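Local coordinates for DNA repair protein XRCC1 (Homo sapiens, PDB 3LQC) that scaffolds DNA single-strand break repair by assembling repair protein complexes, and binds poly-ADP-ribose chains, limiting PARP1 activity, at residues V58-V72 with D83-S95. Sequence-based numbering, arbitrary orientation. Where two conformers were deposited one is given.
Sequences VDIGNDGSAFVEVLV and DYEVLLVTSSFMS
The Phe93 ring lies across side chains from both strands of 58-72, Ile60 and Asn62 on one and Val68 on the other, and carries the tight half of the contact. Its CZ meets Ile60 CG2 at 3.6 Å, the two side chains crossing at about a right angle, while CD2 lies 3.6 Å from Val68 CG2 and CD1 packs on Asn62 CB. CG anti to the carbonyl carbon (chi1 -79°) brings the ring against Ile60 and Val68. Cut back to alanine, this position would probably lose the apolar surface on Ile60 CG2 and Val68 CG2, opening a gap beside them and Asn62 CB. Further along, Ile60 CD1 and Leu88 CD2 meet tip to tip at 3.6 Å. The antiparallel pairing is irregular: Val70 O accepts from both Leu87 N and Leu88 N, each at 2.8 Å, as expected of a classic beta bulge. The side of Glu69 and Thr90 is packed less directly: one water accepts from Thr90 N and donates to Glu69 OE1, and another protein's chain covers it, its backbone hydrogen-bonded to Glu69 OE2. Within this chain, hairpin 67-73/85-92 edges the five-stranded sheet, 67-73 pairing inward with 125-133, and packs on strand 57-63, which lies between 108-111 and 143-150 in the second sheet.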
loop_
_atom_site.group_PDB
_atom_site.type_symbol
_atom_site.label_atom_id
_atom_site.label_comp_id
_atom_site.label_asym_id
_atom_site.label_seq_id
_atom_site.Cartn_x
_atom_site.Cartn_y
_atom_site.Cartn_z
ATOM N N VAL A 58 18.595 5.039 11.771
ATOM C CA VAL A 58 19.230 4.244 10.728
ATOM C C VAL A 58 19.223 4.955 9.378
ATOM O O VAL A 58 18.174 5.387 8.910
ATOM C CB VAL A 58 18.513 2.891 10.557
ATOM C CG1 VAL A 58 19.226 2.043 9.512
ATOM C CG2 VAL A 58 18.439 2.153 11.883
ATOM N N ASP A 59 20.394 5.076 8.759
ATOM C CA ASP A 59 20.501 5.639 7.415
ATOM C C ASP A 59 20.851 4.520 6.440
ATOM O O ASP A 59 21.764 3.735 6.687
ATOM C CB ASP A 59 21.580 6.724 7.345
ATOM C CG ASP A 59 21.355 7.849 8.343
ATOM O OD1 ASP A 59 20.194 8.059 8.779
ATOM O OD2 ASP A 59 22.347 8.530 8.685
ATOM N N ILE A 60 20.128 4.457 5.328
ATOM C CA ILE A 60 20.285 3.372 4.375
ATOM C C ILE A 60 20.500 3.911 2.971
ATOM O O ILE A 60 19.732 4.739 2.489
ATOM C CB ILE A 60 19.056 2.456 4.382
ATOM C CG1 ILE A 60 18.938 1.764 5.737
ATOM C CG2 ILE A 60 19.134 1.435 3.253
ATOM C CD1 ILE A 60 17.747 0.878 5.856
ATOM N N GLY A 61 21.562 3.443 2.326
ATOM C CA GLY A 61 21.848 3.814 0.957
ATOM C C GLY A 61 21.630 2.619 0.058
ATOM O O GLY A 61 22.362 1.635 0.140
ATOM N N ASN A 62 20.626 2.700 -0.803
ATOM C CA ASN A 62 20.261 1.558 -1.617
ATOM C C ASN A 62 21.297 1.251 -2.681
ATOM O O ASN A 62 22.037 2.129 -3.120
ATOM C CB ASN A 62 18.891 1.755 -2.264
ATOM C CG ASN A 62 18.421 0.520 -3.019
ATOM O OD1 ASN A 62 18.660 -0.608 -2.592
ATOM N ND2 ASN A 62 17.758 0.728 -4.146
ATOM N N ASP A 63 21.359 -0.010 -3.080
ATOM C CA ASP A 63 22.104 -0.381 -4.272
ATOM C C ASP A 63 21.294 -1.388 -5.074
ATOM O O ASP A 63 21.709 -2.536 -5.250
ATOM C CB ASP A 63 23.472 -0.960 -3.931
ATOM C CG ASP A 63 24.268 -1.338 -5.170
ATOM O OD1 ASP A 63 24.134 -0.642 -6.198
ATOM O OD2 ASP A 63 25.029 -2.330 -5.115
ATOM N N GLY A 64 20.125 -0.950 -5.531
ATOM C CA GLY A 64 19.316 -1.725 -6.454
ATOM C C GLY A 64 18.255 -2.593 -5.809
ATOM O O GLY A 64 17.627 -3.400 -6.489
ATOM N N SER A 65 18.062 -2.444 -4.503
ATOM C CA SER A 65 17.027 -3.189 -3.795
ATOM C C SER A 65 15.680 -2.505 -3.988
ATOM O O SER A 65 15.615 -1.281 -4.071
ATOM C CB SER A 65 17.330 -3.252 -2.296
ATOM O OG SER A 65 18.473 -4.031 -2.027
ATOM N N ALA A 66 14.606 -3.288 -4.042
ATOM C CA ALA A 66 13.265 -2.721 -4.073
ATOM C C ALA A 66 12.802 -2.386 -2.663
ATOM O O ALA A 66 12.198 -1.337 -2.433
ATOM C CB ALA A 66 12.292 -3.673 -4.739
ATOM N N PHE A 67 13.085 -3.287 -1.724
ATOM C CA PHE A 67 12.691 -3.098 -0.330
ATOM C C PHE A 67 13.864 -3.389 0.580
ATOM O O PHE A 67 14.708 -4.208 0.253
ATOM C CB PHE A 67 11.538 -4.026 0.056
ATOM C CG PHE A 67 10.469 -4.135 -0.980
ATOM C CD1 PHE A 67 9.786 -3.012 -1.409
ATOM C CD2 PHE A 67 10.140 -5.372 -1.525
ATOM C CE1 PHE A 67 8.801 -3.109 -2.364
ATOM C CE2 PHE A 67 9.149 -5.481 -2.495
ATOM C CZ PHE A 67 8.477 -4.348 -2.911
ATOM N N VAL A 68 13.911 -2.717 1.724
ATOM C CA VAL A 68 14.904 -3.020 2.746
ATOM C C VAL A 68 14.222 -3.074 4.103
ATOM O O VAL A 68 13.350 -2.258 4.398
ATOM C CB VAL A 68 16.032 -1.980 2.793
ATOM C CG1 VAL A 68 17.089 -2.411 3.783
ATOM C CG2 VAL A 68 16.647 -1.790 1.424
ATOM N N GLU A 69 14.611 -4.050 4.919
ATOM C CA GLU A 69 14.060 -4.198 6.258
ATOM C C GLU A 69 15.201 -4.409 7.248
ATOM O O GLU A 69 16.188 -5.066 6.927
ATOM C CB GLU A 69 13.112 -5.396 6.298
ATOM C CG GLU A 69 12.450 -5.663 7.639
ATOM C CD GLU A 69 11.775 -7.016 7.667
ATOM O OE1 GLU A 69 10.838 -7.210 8.472
ATOM O OE2 GLU A 69 12.175 -7.883 6.862
ATOM N N VAL A 70 15.074 -3.849 8.448
ATOM C CA VAL A 70 16.081 -4.078 9.472
ATOM C C VAL A 70 15.445 -4.709 10.689
ATOM O O VAL A 70 14.506 -4.163 11.259
ATOM C CB VAL A 70 16.836 -2.787 9.870
ATOM C CG1 VAL A 70 17.847 -3.081 10.981
ATOM C CG2 VAL A 70 17.548 -2.199 8.665
ATOM N N LEU A 71 15.951 -5.875 11.070
ATOM C CA LEU A 71 15.477 -6.558 12.261
ATOM C C LEU A 71 16.622 -6.699 13.260
ATOM O O LEU A 71 17.802 -6.647 12.890
ATOM C CB LEU A 71 14.881 -7.926 11.912
ATOM C CG LEU A 71 13.872 -7.945 10.761
ATOM C CD1 LEU A 71 14.574 -8.230 9.438
ATOM C CD2 LEU A 71 12.753 -8.966 11.008
ATOM N N VAL A 72 16.275 -6.875 14.524
ATOM C CA VAL A 72 17.283 -6.974 15.572
ATOM C C VAL A 72 17.009 -8.190 16.417
ATOM O O VAL A 72 15.879 -8.660 16.491
ATOM C CB VAL A 72 17.287 -5.737 16.471
ATOM C CG1 VAL A 72 18.057 -4.615 15.799
ATOM C CG2 VAL A 72 15.856 -5.315 16.784
ATOM N N ASP A 83 12.587 -15.118 16.356
ATOM C CA ASP A 83 12.891 -14.332 17.546
ATOM C C ASP A 83 13.426 -12.945 17.184
ATOM O O ASP A 83 13.668 -12.124 18.059
ATOM C CB ASP A 83 13.890 -15.068 18.447
ATOM C CG ASP A 83 13.378 -16.416 18.920
ATOM O OD1 ASP A 83 12.244 -16.472 19.445
ATOM O OD2 ASP A 83 14.109 -17.426 18.772
ATOM N N TYR A 84 13.631 -12.679 15.899
ATOM C CA TYR A 84 14.035 -11.333 15.507
ATOM C C TYR A 84 12.869 -10.374 15.609
ATOM O O TYR A 84 11.732 -10.702 15.273
ATOM C CB TYR A 84 14.650 -11.297 14.105
ATOM C CG TYR A 84 16.105 -11.686 14.102
ATOM C CD1 TYR A 84 16.481 -13.020 14.147
ATOM C CD2 TYR A 84 17.104 -10.721 14.076
ATOM C CE1 TYR A 84 17.806 -13.384 14.160
ATOM C CE2 TYR A 84 18.445 -11.076 14.079
ATOM C CZ TYR A 84 18.788 -12.410 14.125
ATOM O OH TYR A 84 20.111 -12.789 14.139
ATOM N N GLU A 85 13.168 -9.182 16.089
ATOM C CA GLU A 85 12.179 -8.147 16.258
ATOM C C GLU A 85 12.440 -7.133 15.152
ATOM O O GLU A 85 13.592 -6.856 14.832
ATOM C CB GLU A 85 12.370 -7.510 17.635
ATOM C CG GLU A 85 11.080 -7.192 18.357
ATOM C CD GLU A 85 10.102 -8.348 18.338
ATOM O OE1 GLU A 85 10.413 -9.415 18.909
ATOM O OE2 GLU A 85 9.013 -8.181 17.751
ATOM N N VAL A 86 11.385 -6.592 14.548
ATOM C CA VAL A 86 11.577 -5.568 13.524
ATOM C C VAL A 86 12.020 -4.243 14.137
ATOM O O VAL A 86 11.397 -3.724 15.062
ATOM C CB VAL A 86 10.312 -5.332 12.662
ATOM C CG1 VAL A 86 10.557 -4.221 11.664
ATOM C CG2 VAL A 86 9.922 -6.593 11.935
ATOM N N LEU A 87 13.106 -3.703 13.610
ATOM C CA LEU A 87 13.543 -2.379 13.990
ATOM C C LEU A 87 13.038 -1.379 12.954
ATOM O O LEU A 87 12.303 -0.449 13.276
ATOM C CB LEU A 87 15.066 -2.327 14.086
ATOM C CG LEU A 87 15.551 -0.980 14.589
ATOM C CD1 LEU A 87 15.082 -0.809 16.015
ATOM C CD2 LEU A 87 17.056 -0.879 14.482
ATOM N N LEU A 88 13.446 -1.568 11.703
ATOM C CA LEU A 88 12.914 -0.762 10.612
ATOM C C LEU A 88 12.056 -1.634 9.720
ATOM O O LEU A 88 12.540 -2.574 9.090
ATOM C CB LEU A 88 14.021 -0.102 9.783
ATOM C CG LEU A 88 13.496 0.592 8.517
ATOM C CD1 LEU A 88 12.563 1.724 8.876
ATOM C CD2 LEU A 88 14.619 1.093 7.648
ATOM N N VAL A 89 10.776 -1.310 9.673
ATOM C CA VAL A 89 9.823 -2.060 8.886
ATOM C C VAL A 89 10.217 -2.059 7.400
ATOM O O VAL A 89 10.884 -1.139 6.926
ATOM C CB VAL A 89 8.420 -1.478 9.104
ATOM C CG1 VAL A 89 8.065 -0.471 8.008
ATOM C CG2 VAL A 89 7.409 -2.592 9.197
ATOM N N THR A 90 9.831 -3.103 6.674
ATOM C CA THR A 90 10.171 -3.211 5.252
ATOM C C THR A 90 9.807 -1.939 4.475
ATOM O O THR A 90 8.645 -1.548 4.392
ATOM C CB THR A 90 9.489 -4.415 4.592
ATOM O OG1 THR A 90 9.768 -5.601 5.347
ATOM C CG2 THR A 90 10.006 -4.593 3.163
ATOM N N SER A 91 10.814 -1.302 3.899
ATOM C CA SER A 91 10.647 0.022 3.324
ATOM C C SER A 91 11.044 0.080 1.849
ATOM O O SER A 91 11.971 -0.604 1.413
ATOM C CB SER A 91 11.447 1.041 4.134
ATOM O OG SER A 91 11.025 1.018 5.483
ATOM N N SER A 92 10.330 0.915 1.098
ATOM C CA SER A 92 10.476 1.009 -0.354
ATOM C C SER A 92 11.686 1.840 -0.778
ATOM O O SER A 92 11.965 2.897 -0.215
ATOM C CB SER A 92 9.197 1.596 -0.957
ATOM O OG SER A 92 9.376 1.942 -2.309
ATOM N N PHE A 93 12.408 1.349 -1.774
ATOM C CA PHE A 93 13.543 2.076 -2.321
ATOM C C PHE A 93 13.455 2.158 -3.836
ATOM O O PHE A 93 14.015 3.067 -4.444
ATOM C CB PHE A 93 14.862 1.439 -1.884
ATOM C CG PHE A 93 15.255 1.803 -0.491
ATOM C CD1 PHE A 93 16.144 2.836 -0.260
ATOM C CD2 PHE A 93 14.699 1.145 0.590
ATOM C CE1 PHE A 93 16.493 3.194 1.030
ATOM C CE2 PHE A 93 15.041 1.501 1.879
ATOM C CZ PHE A 93 15.941 2.523 2.098
ATOM N N MET A 94 12.741 1.209 -4.438
ATOM C CA MET A 94 12.469 1.248 -5.872
ATOM C C MET A 94 11.088 0.696 -6.155
ATOM O O MET A 94 10.622 -0.210 -5.463
ATOM C CB MET A 94 13.493 0.421 -6.651
ATOM C CG MET A 94 14.928 0.810 -6.398
ATOM S SD MET A 94 16.065 -0.215 -7.338
ATOM C CE MET A 94 15.758 0.334 -9.012
ATOM N N SER A 95 10.442 1.234 -7.184
ATOM C CA SER A 95 9.191 0.672 -7.668
ATOM C C SER A 95 9.519 -0.513 -8.553
ATOM O O SER A 95 10.669 -0.683 -8.967
ATOM C CB SER A 95 8.430 1.708 -8.489
ATOM O OG SER A 95 9.154 2.010 -9.661
HETATM O O HOH W 1 16.713 3.208 -4.872
HETATM O O HOH W 2 8.641 -5.223 7.878
HETATM O O HOH W 3 11.713 -7.480 4.134
#